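Long-range contacts in VP4 CORE protein (Bluetongue virus, PDB 2JHP), which forms part of the inner capsid of the virus and acts as a multifunctional enzyme that caps viral RNA: residues A120-A125 with D408-T413; M128-H133 with S402-A407; N396-E401 with P422-V427. All coordinates share one frame; numbering follows the deposited sequence.

How the contacts relate
Following the chain from its N terminus, helix 114-128 supplies 120-125 to contact 1 and, at its end and in the strand after it, 128-133 to contact 2. The chain then runs through more than 260 residues, including the whole second seven-stranded sheet, before returning with 396-401, 402-407, 408-413 and 422-427 in close succession. Contact 2 is thus nested inside the long loop closed by contact 1. Contact 3 closes a short loop that crosses both, since its segments alternate with theirs. Together they tie strand 131-132 to strand 406-408, helix 114-128 to the loop after strand 406-408, and helix 421-430 to the adenine-binding turn, round one S-adenosyl-L-homocysteine.

Contact 1: residues A120-A125 with D408-T413; sequences ALRNYA and DLFYLT. With SAH (S-adenosyl-L-homocysteine), chain B; GUN (guanine), chain E.
Leu409 and Phe410 meet helix 120-125 at the S-adenosyl-L-homocysteine site of a class I methyltransferase fold, in the loop that leaves the fourth strand of its sheet, 406-408. The two leucine branches divide the work. Leu409 CD1 settles on the helix backbone, 3.7 Å from Arg122 CA, and is flanked by Ala125 CB at 3.9 Å, while CD2 faces Leu121 CB. Leu121 in turn reaches across Phe410 at about a right angle, its CD1 4.1 Å from CZ of the ring.

Arg122 extends past Leu409. With CG anti to the backbone nitrogen (chi1 -154°) and a bend at chi3 (-60°), the guanidinium turns its edge to SAH O. NE gives SAH O a nearly straight bond of 2.9 Å (162°), and NH2 reaches SAH OXT at 3.0 Å, with a weak second bond to O. The two main bonds would restrain the rotation of the carboxylate, and NH1 forms a salt bridge with Asp119. The ligand amine lies very close to Leu409 O, in a bond whose length is doubtful.

Phe410 lies beneath the bound guanine, whose N1 sits over one ring face 3.9 Å from CE2, displaced toward the rim, while SAH O lies at the ring edge. Beyond it Tyr411 approaches the adenine obliquely, its hydroxyl fixed by a 2.7 Å bond from OH to the anti side of Asp408 OD1.

Contact 2: residues M128-H133 with S402-A407; sequences MAIEFH and SDEPRA
Glu131 and Phe132 pair in parallel with Arg406 and Ala407, and the backbone ladder between them is the tight part of the contact. Ala407 N donates to Glu131 O at 2.7 Å, and His133 N closes the next rung on Ala407 O at 3.1 Å. At the start of the ladder Pro405 O is shared by two successive amides. Glu131 N meets it almost straight and in the carbonyl plane (3.0 Å, 173°), whereas Ile130 N comes in tilted from that plane at 2.9 Å.

The side chains alternate across the sheet. On the face of Phe132 and Ala407, the methyl CB of Ala407 sits over the phenyl ring, 4.2 Å from its centroid, with Ala129 CB beside it. On the face of Glu131 and Arg406, the Arg406 guanidinium lies flat on the His133 ring, centres 4.1 Å apart and planes 22° from parallel. The bend of the arginine chain at chi3 carries its end to that ring, and a salt bridge from NH2 to Asp408 OD1 holds it there. His133 is gripped at its edge too, where NE2 donates in the ring plane to Glu131 OE1 at 3.0 Å.

On the solvent side, where Glu404 and Pro405 are exposed, side chains meet through apolar touches alone. Ile130 lays CG2 obliquely across the aliphatic part of Glu404, and its CD1 meets Pro405 CG at 4.2 Å. Strands 131-132 and 406-408 are the first and fourth in chain order and neighbours at the centre of the sheet, as in class I methyltransferases, with His133 lining the S-adenosyl-L-homocysteine pocket.

Contact 3: residues N396-E401 with P422-V427; sequences NGLLHE and PSIYEV. With SAH (S-adenosyl-L-homocysteine), chain B.
Leu398 lies between helix 422-427 and the adenine of S-adenosyl-L-homocysteine. Its CG stands anti to the carbonyl carbon (chi1 -53°), and chi2 near 160° turns CD2 to the helix and leaves CD1 near the adenine amino group. CD2 enters a shallow seat on the helix, 3.7 Å from Ser423 OG, 3.9 Å from Ile424 CG1 and 4.2 Å from Val427 CG2, so that residues on successive turns share one methyl. CD1 is 3.6 Å from SAH N6 and also borders Ser423 OG.

The helical side chains meet it differently. Ser423 has OG between its backbone nitrogen and carbonyl carbon (chi1 67°), a conformation that lets the hydroxyl bond back to Leu420 O one turn earlier; what it offers Leu398 is therefore a van der Waals surface. The CB of Ile424 is directed away from the loop, yet the start of its longer branch, CG1, still touches Leu398 CD2. Val427 divides its methyls, with CG2 facing Leu398 and the carbonyl of Gly397.

The loop is shaped by Asn396. Its OD1 accepts Leu398 N at 3.1 Å, an Asx turn in which the donor is tilted from the amide plane. The same oxygen accepts SAH N6 at 3.1 Å, while Gly397 N donates to SAH N1 at 3.2 Å. Together the two bonds to the ligand read the adenine by its amino group and adjacent ring nitrogen, and the Asx turn is consistent with a fixed orientation of the amide oxygen.

The contact thus leans helix 421-430 against the turn after strand 393-394. Strand 406-408 runs close by, with Val427 resting on Arg406 and Asp408, while Tyr425 packs on helix 453-460.

Contact 1: residues A120-A125 with D408-T413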
loop_
_atom_site.group_PDB
_atom_site.type_symbol
_atom_site.label_atom_id
_atom_site.label_comp_id
_atom_site.label_asym_id
_atom_site.label_seq_id
_atom_site.Cartn_x
_atom_site.Cartn_y
_atom_site.Cartn_z
ATOM N N ALA A 120 -3.184 6.663 3.075
ATOM C CA ALA A 120 -3.938 7.093 4.222
ATOM C C ALA A 120 -4.261 5.886 5.097
ATOM O O ALA A 120 -4.080 5.934 6.305
ATOM C CB ALA A 120 -5.177 7.813 3.787
ATOM N N LEU A 121 -4.691 4.791 4.485
ATOM C CA LEU A 121 -4.934 3.554 5.213
ATOM C C LEU A 121 -3.661 2.955 5.797
ATOM O O LEU A 121 -3.698 2.349 6.857
ATOM C CB LEU A 121 -5.614 2.519 4.321
ATOM C CG LEU A 121 -7.011 2.824 3.783
ATOM C CD1 LEU A 121 -7.620 1.554 3.161
ATOM C CD2 LEU A 121 -7.931 3.386 4.859
ATOM N N ARG A 122 -2.538 3.107 5.103
ATOM C CA ARG A 122 -1.308 2.496 5.561
ATOM C C ARG A 122 -0.709 3.272 6.723
ATOM O O ARG A 122 -0.096 2.678 7.616
ATOM C CB ARG A 122 -0.294 2.368 4.433
ATOM C CG ARG A 122 0.699 1.219 4.651
ATOM C CD ARG A 122 1.695 1.039 3.506
ATOM N NE ARG A 122 1.005 0.763 2.251
ATOM C CZ ARG A 122 0.747 1.686 1.337
ATOM N NH1 ARG A 122 1.141 2.930 1.552
ATOM N NH2 ARG A 122 0.095 1.361 0.228
ATOM N N ASN A 123 -0.886 4.593 6.721
ATOM C CA ASN A 123 -0.369 5.411 7.805
ATOM C C ASN A 123 -1.087 5.124 9.089
ATOM O O ASN A 123 -0.453 4.976 10.095
ATOM C CB ASN A 123 -0.362 6.895 7.444
ATOM C CG ASN A 123 0.630 7.219 6.312
ATOM O OD1 ASN A 123 1.434 6.375 5.888
ATOM N ND2 ASN A 123 0.564 8.449 5.817
ATOM N N TYR A 124 -2.402 4.968 9.034
ATOM C CA TYR A 124 -3.169 4.528 10.202
ATOM C C TYR A 124 -2.602 3.199 10.719
ATOM O O TYR A 124 -2.438 3.009 11.942
ATOM C CB TYR A 124 -4.665 4.400 9.868
ATOM C CG TYR A 124 -5.473 3.599 10.882
ATOM C CD1 TYR A 124 -5.955 4.195 12.052
ATOM C CD2 TYR A 124 -5.760 2.242 10.667
ATOM C CE1 TYR A 124 -6.700 3.467 12.980
ATOM C CE2 TYR A 124 -6.505 1.498 11.595
ATOM C CZ TYR A 124 -6.970 2.118 12.752
ATOM O OH TYR A 124 -7.700 1.389 13.681
ATOM N N ALA A 125 -2.291 2.304 9.775
ATOM C CA ALA A 125 -1.779 0.970 10.086
ATOM C C ALA A 125 -0.386 0.978 10.719
ATOM O O ALA A 125 -0.080 0.098 11.526
ATOM C CB ALA A 125 -1.804 0.062 8.854
ATOM N N ASP A 408 -3.371 -5.871 7.035
ATOM C CA ASP A 408 -3.549 -6.769 5.884
ATOM C C ASP A 408 -4.054 -6.037 4.631
ATOM O O ASP A 408 -5.158 -6.273 4.130
ATOM C CB ASP A 408 -4.444 -7.937 6.293
ATOM C CG ASP A 408 -3.769 -8.846 7.312
ATOM O OD1 ASP A 408 -3.057 -9.783 6.880
ATOM O OD2 ASP A 408 -3.951 -8.622 8.537
ATOM N N LEU A 409 -3.214 -5.133 4.146
ATOM C CA LEU A 409 -3.633 -4.150 3.170
ATOM C C LEU A 409 -3.364 -4.609 1.722
ATOM O O LEU A 409 -2.256 -5.012 1.383
ATOM C CB LEU A 409 -2.960 -2.807 3.476
ATOM C CG LEU A 409 -3.291 -2.128 4.809
ATOM C CD1 LEU A 409 -2.321 -1.036 5.152
ATOM C CD2 LEU A 409 -4.701 -1.589 4.778
ATOM N N PHE A 410 -4.420 -4.577 0.912
ATOM C CA PHE A 410 -4.358 -4.719 -0.532
ATOM C C PHE A 410 -3.676 -5.996 -1.010
ATOM O O PHE A 410 -2.697 -5.937 -1.748
ATOM C CB PHE A 410 -3.689 -3.490 -1.200
ATOM C CG PHE A 410 -4.258 -2.175 -0.781
ATOM C CD1 PHE A 410 -3.548 -1.350 0.072
ATOM C CD2 PHE A 410 -5.496 -1.758 -1.246
ATOM C CE1 PHE A 410 -4.062 -0.132 0.465
ATOM C CE2 PHE A 410 -6.022 -0.527 -0.865
ATOM C CZ PHE A 410 -5.305 0.285 -0.004
ATOM N N TYR A 411 -4.194 -7.145 -0.594
ATOM C CA TYR A 411 -3.633 -8.407 -1.038
ATOM C C TYR A 411 -4.635 -9.553 -0.966
ATOM O O TYR A 411 -4.648 -10.425 -1.836
ATOM C CB TYR A 411 -2.330 -8.733 -0.274
ATOM C CG TYR A 411 -2.480 -9.447 1.058
ATOM C CD1 TYR A 411 -2.572 -10.838 1.115
ATOM C CD2 TYR A 411 -2.495 -8.732 2.261
ATOM C CE1 TYR A 411 -2.692 -11.506 2.339
ATOM C CE2 TYR A 411 -2.616 -9.386 3.500
ATOM C CZ TYR A 411 -2.707 -10.770 3.534
ATOM O OH TYR A 411 -2.845 -11.436 4.734
ATOM N N LEU A 412 -5.467 -9.545 0.068
ATOM C CA LEU A 412 -6.440 -10.625 0.295
ATOM C C LEU A 412 -7.101 -11.178 -0.976
ATOM O O LEU A 412 -7.048 -12.376 -1.230
ATOM C CB LEU A 412 -7.505 -10.170 1.286
ATOM C CG LEU A 412 -7.377 -10.522 2.781
ATOM C CD1 LEU A 412 -6.134 -11.306 3.140
ATOM C CD2 LEU A 412 -7.499 -9.293 3.648
ATOM N N THR A 413 -7.689 -10.290 -1.777
ATOM C CA THR A 413 -8.519 -10.654 -2.899
ATOM C C THR A 413 -7.750 -10.630 -4.200
ATOM O O THR A 413 -8.349 -10.547 -5.286
ATOM C CB THR A 413 -9.688 -9.699 -3.018
ATOM O OG1 THR A 413 -9.232 -8.362 -2.802
ATOM C CG2 THR A 413 -10.772 -10.045 -1.991
HETATM N N SAH B . 0.204 -4.556 1.026
HETATM C CA SAH B . 0.872 -3.549 0.144
HETATM C CB SAH B . 1.072 -3.992 -1.309
HETATM C CG SAH B . 0.151 -5.029 -1.924
HETATM S SD SAH B . 0.820 -5.611 -3.507
HETATM C C SAH B . 0.211 -2.181 0.206
HETATM O O SAH B . -0.160 -1.715 1.285
HETATM O OXT SAH B . 0.066 -1.498 -0.808
HETATM C "C5'" SAH B . 0.204 -7.282 -3.155
HETATM C "C4'" SAH B . 1.298 -8.238 -2.713
HETATM O "O4'" SAH B . 0.790 -9.198 -1.808
HETATM C "C3'" SAH B . 1.913 -9.004 -3.881
HETATM O "O3'" SAH B . 3.314 -9.025 -3.661
HETATM C "C2'" SAH B . 1.363 -10.416 -3.739
HETATM O "O2'" SAH B . 2.269 -11.403 -4.154
HETATM C "C1'" SAH B . 1.140 -10.512 -2.230
HETATM N N9 SAH B . 0.125 -11.523 -1.856
HETATM C C8 SAH B . -1.035 -11.835 -2.527
HETATM N N7 SAH B . -1.676 -12.822 -1.849
HETATM C C5 SAH B . -0.945 -13.146 -0.756
HETATM C C6 SAH B . -1.131 -14.070 0.276
HETATM N N6 SAH B . -2.212 -14.846 0.296
HETATM N N1 SAH B . -0.196 -14.172 1.290
HETATM C C2 SAH B . 0.924 -13.359 1.281
HETATM N N3 SAH B . 1.112 -12.442 0.261
HETATM C C4 SAH B . 0.195 -12.335 -0.746
HETATM N N9 GUN E . -0.933 1.956 -2.957
HETATM C C8 GUN E . -0.154 0.943 -3.336
HETATM N N7 GUN E . -0.902 0.019 -3.944
HETATM C C5 GUN E . -2.166 0.443 -3.960
HETATM C C6 GUN E . -3.356 -0.094 -4.454
HETATM O O6 GUN E . -3.368 -1.187 -5.016
HETATM N N1 GUN E . -4.547 0.629 -4.304
HETATM C C2 GUN E . -4.499 1.873 -3.654
HETATM N N2 GUN E . -5.600 2.581 -3.496
HETATM N N3 GUN E . -3.334 2.357 -3.190
HETATM C C4 GUN E . -2.182 1.681 -3.328
#

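Contact 2: residues M128-H133 with S402-A407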
loop_
_atom_site.group_PDB
_atom_site.type_symbol
_atom_site.label_atom_id
_atom_site.label_comp_id
_atom_site.label_asym_id
_atom_site.label_seq_id
_atom_site.Cartn_x
_atom_site.Cartn_y
_atom_site.Cartn_z
ATOM N N MET A 128 -0.962 1.744 14.323
ATOM C CA MET A 128 -1.690 0.748 15.099
ATOM C C MET A 128 -1.169 -0.690 15.005
ATOM O O MET A 128 -1.657 -1.559 15.723
ATOM C CB MET A 128 -3.183 0.788 14.758
ATOM C CG MET A 128 -3.841 2.151 14.897
ATOM S SD MET A 128 -3.941 2.721 16.596
ATOM C CE MET A 128 -4.838 4.249 16.384
ATOM N N ALA A 129 -0.185 -0.964 14.152
ATOM C CA ALA A 129 0.247 -2.360 13.970
ATOM C C ALA A 129 1.755 -2.600 14.007
ATOM O O ALA A 129 2.551 -1.696 13.753
ATOM C CB ALA A 129 -0.374 -2.968 12.693
ATOM N N ILE A 130 2.128 -3.829 14.353
ATOM C CA ILE A 130 3.508 -4.288 14.256
ATOM C C ILE A 130 3.686 -5.084 12.957
ATOM O O ILE A 130 4.616 -4.823 12.209
ATOM C CB ILE A 130 3.970 -5.100 15.529
ATOM C CG1 ILE A 130 4.417 -4.163 16.665
ATOM C CG2 ILE A 130 5.123 -6.036 15.216
ATOM C CD1 ILE A 130 3.295 -3.440 17.343
ATOM N N GLU A 131 2.783 -6.027 12.688
ATOM C CA GLU A 131 2.902 -6.924 11.534
ATOM C C GLU A 131 2.207 -6.395 10.265
ATOM O O GLU A 131 1.070 -5.898 10.334
ATOM C CB GLU A 131 2.332 -8.304 11.867
ATOM C CG GLU A 131 3.010 -9.040 13.005
ATOM C CD GLU A 131 2.729 -10.533 12.985
ATOM O OE1 GLU A 131 1.853 -10.970 12.214
ATOM O OE2 GLU A 131 3.388 -11.278 13.734
ATOM N N PHE A 132 2.893 -6.511 9.122
ATOM C CA PHE A 132 2.333 -6.148 7.812
ATOM C C PHE A 132 2.431 -7.302 6.832
ATOM O O PHE A 132 3.519 -7.813 6.571
ATOM C CB PHE A 132 3.008 -4.917 7.244
ATOM C CG PHE A 132 2.663 -3.684 7.974
ATOM C CD1 PHE A 132 3.203 -3.433 9.238
ATOM C CD2 PHE A 132 1.776 -2.762 7.422
ATOM C CE1 PHE A 132 2.871 -2.278 9.933
ATOM C CE2 PHE A 132 1.431 -1.603 8.110
ATOM C CZ PHE A 132 1.980 -1.361 9.369
ATOM N N HIS A 133 1.284 -7.720 6.301
ATOM C CA HIS A 133 1.250 -8.825 5.350
ATOM C C HIS A 133 0.947 -8.378 3.917
ATOM O O HIS A 133 0.429 -7.283 3.694
ATOM C CB HIS A 133 0.307 -9.917 5.845
ATOM C CG HIS A 133 0.734 -10.514 7.153
ATOM N ND1 HIS A 133 1.515 -11.647 7.235
ATOM C CD2 HIS A 133 0.524 -10.110 8.428
ATOM C CE1 HIS A 133 1.754 -11.926 8.504
ATOM N NE2 HIS A 133 1.164 -11.009 9.249
ATOM N N SER A 402 -0.366 -14.934 14.258
ATOM C CA SER A 402 0.453 -13.875 14.843
ATOM C C SER A 402 0.200 -13.625 16.320
ATOM O O SER A 402 -0.875 -13.909 16.838
ATOM C CB SER A 402 0.288 -12.572 14.063
ATOM O OG SER A 402 -1.020 -12.415 13.562
ATOM N N ASP A 403 1.215 -13.090 16.988
ATOM C CA ASP A 403 1.131 -12.728 18.398
ATOM C C ASP A 403 0.952 -11.224 18.561
ATOM O O ASP A 403 0.503 -10.751 19.611
ATOM C CB ASP A 403 2.406 -13.159 19.128
ATOM C CG ASP A 403 2.453 -14.654 19.404
ATOM O OD1 ASP A 403 1.374 -15.262 19.617
ATOM O OD2 ASP A 403 3.577 -15.214 19.431
ATOM N N GLU A 404 1.316 -10.490 17.511
ATOM C CA GLU A 404 1.336 -9.031 17.512
ATOM C C GLU A 404 0.176 -8.501 16.674
ATOM O O GLU A 404 -0.296 -9.203 15.771
ATOM C CB GLU A 404 2.667 -8.537 16.937
ATOM C CG GLU A 404 3.911 -9.155 17.579
ATOM C CD GLU A 404 4.256 -8.542 18.929
ATOM O OE1 GLU A 404 3.769 -7.430 19.225
ATOM O OE2 GLU A 404 5.023 -9.171 19.693
ATOM N N PRO A 405 -0.313 -7.277 16.981
ATOM C CA PRO A 405 -1.332 -6.689 16.101
ATOM C C PRO A 405 -0.839 -6.548 14.650
ATOM O O PRO A 405 0.292 -6.136 14.423
ATOM C CB PRO A 405 -1.638 -5.324 16.741
ATOM C CG PRO A 405 -0.590 -5.092 17.745
ATOM C CD PRO A 405 -0.004 -6.408 18.133
ATOM N N ARG A 406 -1.702 -6.897 13.698
ATOM C CA ARG A 406 -1.347 -7.044 12.293
ATOM C C ARG A 406 -2.182 -6.160 11.367
ATOM O O ARG A 406 -3.279 -5.765 11.715
ATOM C CB ARG A 406 -1.494 -8.505 11.877
ATOM C CG ARG A 406 -2.901 -9.057 12.057
ATOM C CD ARG A 406 -3.030 -10.517 11.601
ATOM N NE ARG A 406 -2.923 -10.676 10.144
ATOM C CZ ARG A 406 -2.642 -11.828 9.539
ATOM N NH1 ARG A 406 -2.416 -12.936 10.246
ATOM N NH2 ARG A 406 -2.584 -11.878 8.219
ATOM N N ALA A 407 -1.641 -5.865 10.188
ATOM C CA ALA A 407 -2.345 -5.154 9.120
ATOM C C ALA A 407 -2.323 -5.993 7.845
ATOM O O ALA A 407 -1.366 -6.729 7.590
ATOM C CB ALA A 407 -1.701 -3.794 8.860
#

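Contact 3: residues N396-E401 with P422-V427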
loop_
_atom_site.group_PDB
_atom_site.type_symbol
_atom_site.label_atom_id
_atom_site.label_comp_id
_atom_site.label_asym_id
_atom_site.label_seq_id
_atom_site.Cartn_x
_atom_site.Cartn_y
_atom_site.Cartn_z
ATOM N N ASN A 396 2.950 -16.505 4.059
ATOM C CA ASN A 396 1.586 -16.383 3.552
ATOM C C ASN A 396 0.641 -15.871 4.638
ATOM O O ASN A 396 0.360 -16.565 5.624
ATOM C CB ASN A 396 1.080 -17.714 2.974
ATOM C CG ASN A 396 -0.259 -17.576 2.225
ATOM O OD1 ASN A 396 -1.091 -16.707 2.535
ATOM N ND2 ASN A 396 -0.471 -18.448 1.235
ATOM N N GLY A 397 0.131 -14.663 4.420
ATOM C CA GLY A 397 -0.712 -13.967 5.371
ATOM C C GLY A 397 -1.847 -14.801 5.915
ATOM O O GLY A 397 -2.123 -14.754 7.118
ATOM N N LEU A 398 -2.488 -15.573 5.034
ATOM C CA LEU A 398 -3.652 -16.381 5.403
ATOM C C LEU A 398 -3.268 -17.515 6.334
ATOM O O LEU A 398 -4.089 -17.972 7.121
ATOM C CB LEU A 398 -4.339 -16.955 4.167
ATOM C CG LEU A 398 -4.750 -16.001 3.047
ATOM C CD1 LEU A 398 -4.938 -16.771 1.749
ATOM C CD2 LEU A 398 -5.998 -15.224 3.413
ATOM N N LEU A 399 -2.019 -17.963 6.253
ATOM C CA LEU A 399 -1.577 -19.128 7.023
ATOM C C LEU A 399 -0.751 -18.754 8.245
ATOM O O LEU A 399 -0.415 -19.610 9.057
ATOM C CB LEU A 399 -0.784 -20.086 6.127
ATOM C CG LEU A 399 -1.475 -20.619 4.866
ATOM C CD1 LEU A 399 -0.437 -21.125 3.864
ATOM C CD2 LEU A 399 -2.485 -21.704 5.231
ATOM N N HIS A 400 -0.427 -17.475 8.375
ATOM C CA HIS A 400 0.400 -17.012 9.472
ATOM C C HIS A 400 -0.452 -16.709 10.704
ATOM O O HIS A 400 -1.393 -15.908 10.641
ATOM C CB HIS A 400 1.192 -15.780 9.031
ATOM C CG HIS A 400 2.097 -15.229 10.084
ATOM N ND1 HIS A 400 1.739 -14.176 10.897
ATOM C CD2 HIS A 400 3.351 -15.583 10.456
ATOM C CE1 HIS A 400 2.730 -13.908 11.729
ATOM N NE2 HIS A 400 3.721 -14.747 11.481
ATOM N N GLU A 401 -0.136 -17.369 11.816
ATOM C CA GLU A 401 -0.752 -17.042 13.100
ATOM C C GLU A 401 0.168 -16.086 13.860
ATOM O O GLU A 401 1.337 -16.387 14.074
ATOM C CB GLU A 401 -1.048 -18.305 13.921
ATOM C CG GLU A 401 -2.063 -18.077 15.051
ATOM C CD GLU A 401 -2.733 -19.358 15.540
ATOM O OE1 GLU A 401 -3.087 -20.215 14.699
ATOM O OE2 GLU A 401 -2.919 -19.500 16.770
ATOM N N PRO A 422 -13.083 -18.382 3.410
ATOM C CA PRO A 422 -13.049 -18.649 4.845
ATOM C C PRO A 422 -11.838 -18.021 5.523
ATOM O O PRO A 422 -11.997 -17.302 6.513
ATOM C CB PRO A 422 -12.968 -20.179 4.924
ATOM C CG PRO A 422 -13.655 -20.655 3.666
ATOM C CD PRO A 422 -13.326 -19.607 2.620
ATOM N N SER A 423 -10.644 -18.265 4.983
ATOM C CA SER A 423 -9.419 -17.832 5.647
ATOM C C SER A 423 -9.209 -16.339 5.438
ATOM O O SER A 423 -8.504 -15.694 6.222
ATOM C CB SER A 423 -8.206 -18.646 5.171
ATOM O OG SER A 423 -7.922 -18.378 3.807
ATOM N N ILE A 424 -9.824 -15.805 4.378
ATOM C CA ILE A 424 -9.847 -14.365 4.119
ATOM C C ILE A 424 -10.671 -13.688 5.205
ATOM O O ILE A 424 -10.198 -12.767 5.853
ATOM C CB ILE A 424 -10.388 -14.020 2.684
ATOM C CG1 ILE A 424 -9.367 -14.428 1.607
ATOM C CG2 ILE A 424 -10.770 -12.528 2.565
ATOM C CD1 ILE A 424 -9.848 -14.268 0.173
ATOM N N TYR A 425 -11.890 -14.172 5.420
ATOM C CA TYR A 425 -12.754 -13.629 6.469
ATOM C C TYR A 425 -12.146 -13.814 7.862
ATOM O O TYR A 425 -12.301 -12.961 8.729
ATOM C CB TYR A 425 -14.172 -14.218 6.375
ATOM C CG TYR A 425 -14.941 -13.719 5.169
ATOM C CD1 TYR A 425 -15.327 -14.587 4.140
ATOM C CD2 TYR A 425 -15.261 -12.367 5.043
ATOM C CE1 TYR A 425 -16.022 -14.109 3.009
ATOM C CE2 TYR A 425 -15.948 -11.885 3.909
ATOM C CZ TYR A 425 -16.327 -12.755 2.915
ATOM O OH TYR A 425 -16.997 -12.232 1.849
ATOM N N GLU A 426 -11.426 -14.917 8.047
ATOM C CA GLU A 426 -10.698 -15.182 9.284
ATOM C C GLU A 426 -9.644 -14.100 9.542
ATOM O O GLU A 426 -9.430 -13.704 10.684
ATOM C CB GLU A 426 -10.054 -16.572 9.243
ATOM C CG GLU A 426 -9.815 -17.216 10.602
ATOM C CD GLU A 426 -10.888 -18.236 10.988
ATOM O OE1 GLU A 426 -11.254 -19.068 10.121
ATOM O OE2 GLU A 426 -11.353 -18.227 12.160
ATOM N N VAL A 427 -8.999 -13.610 8.486
ATOM C CA VAL A 427 -8.098 -12.460 8.616
ATOM C C VAL A 427 -8.848 -11.167 8.985
ATOM O O VAL A 427 -8.462 -10.464 9.923
ATOM C CB VAL A 427 -7.255 -12.237 7.344
ATOM C CG1 VAL A 427 -6.512 -10.918 7.419
ATOM C CG2 VAL A 427 -6.284 -13.375 7.153
HETATM N N SAH B . 0.204 -4.556 1.026
HETATM C CA SAH B . 0.872 -3.549 0.144
HETATM C CB SAH B . 1.072 -3.992 -1.309
HETATM C CG SAH B . 0.151 -5.029 -1.924
HETATM S SD SAH B . 0.820 -5.611 -3.507
HETATM C C SAH B . 0.211 -2.181 0.206
HETATM O O SAH B . -0.160 -1.715 1.285
HETATM O OXT SAH B . 0.066 -1.498 -0.808
HETATM C "C5'" SAH B . 0.204 -7.282 -3.155
HETATM C "C4'" SAH B . 1.298 -8.238 -2.713
HETATM O "O4'" SAH B . 0.790 -9.198 -1.808
HETATM C "C3'" SAH B . 1.913 -9.004 -3.881
HETATM O "O3'" SAH B . 3.314 -9.025 -3.661
HETATM C "C2'" SAH B . 1.363 -10.416 -3.739
HETATM O "O2'" SAH B . 2.269 -11.403 -4.154
HETATM C "C1'" SAH B . 1.140 -10.512 -2.230
HETATM N N9 SAH B . 0.125 -11.523 -1.856
HETATM C C8 SAH B . -1.035 -11.835 -2.527
HETATM N N7 SAH B . -1.676 -12.822 -1.849
HETATM C C5 SAH B . -0.945 -13.146 -0.756
HETATM C C6 SAH B . -1.131 -14.070 0.276
HETATM N N6 SAH B . -2.212 -14.846 0.296
HETATM N N1 SAH B . -0.196 -14.172 1.290
HETATM C C2 SAH B . 0.924 -13.359 1.281
HETATM N N3 SAH B . 1.112 -12.442 0.261
HETATM C C4 SAH B . 0.195 -12.335 -0.746
#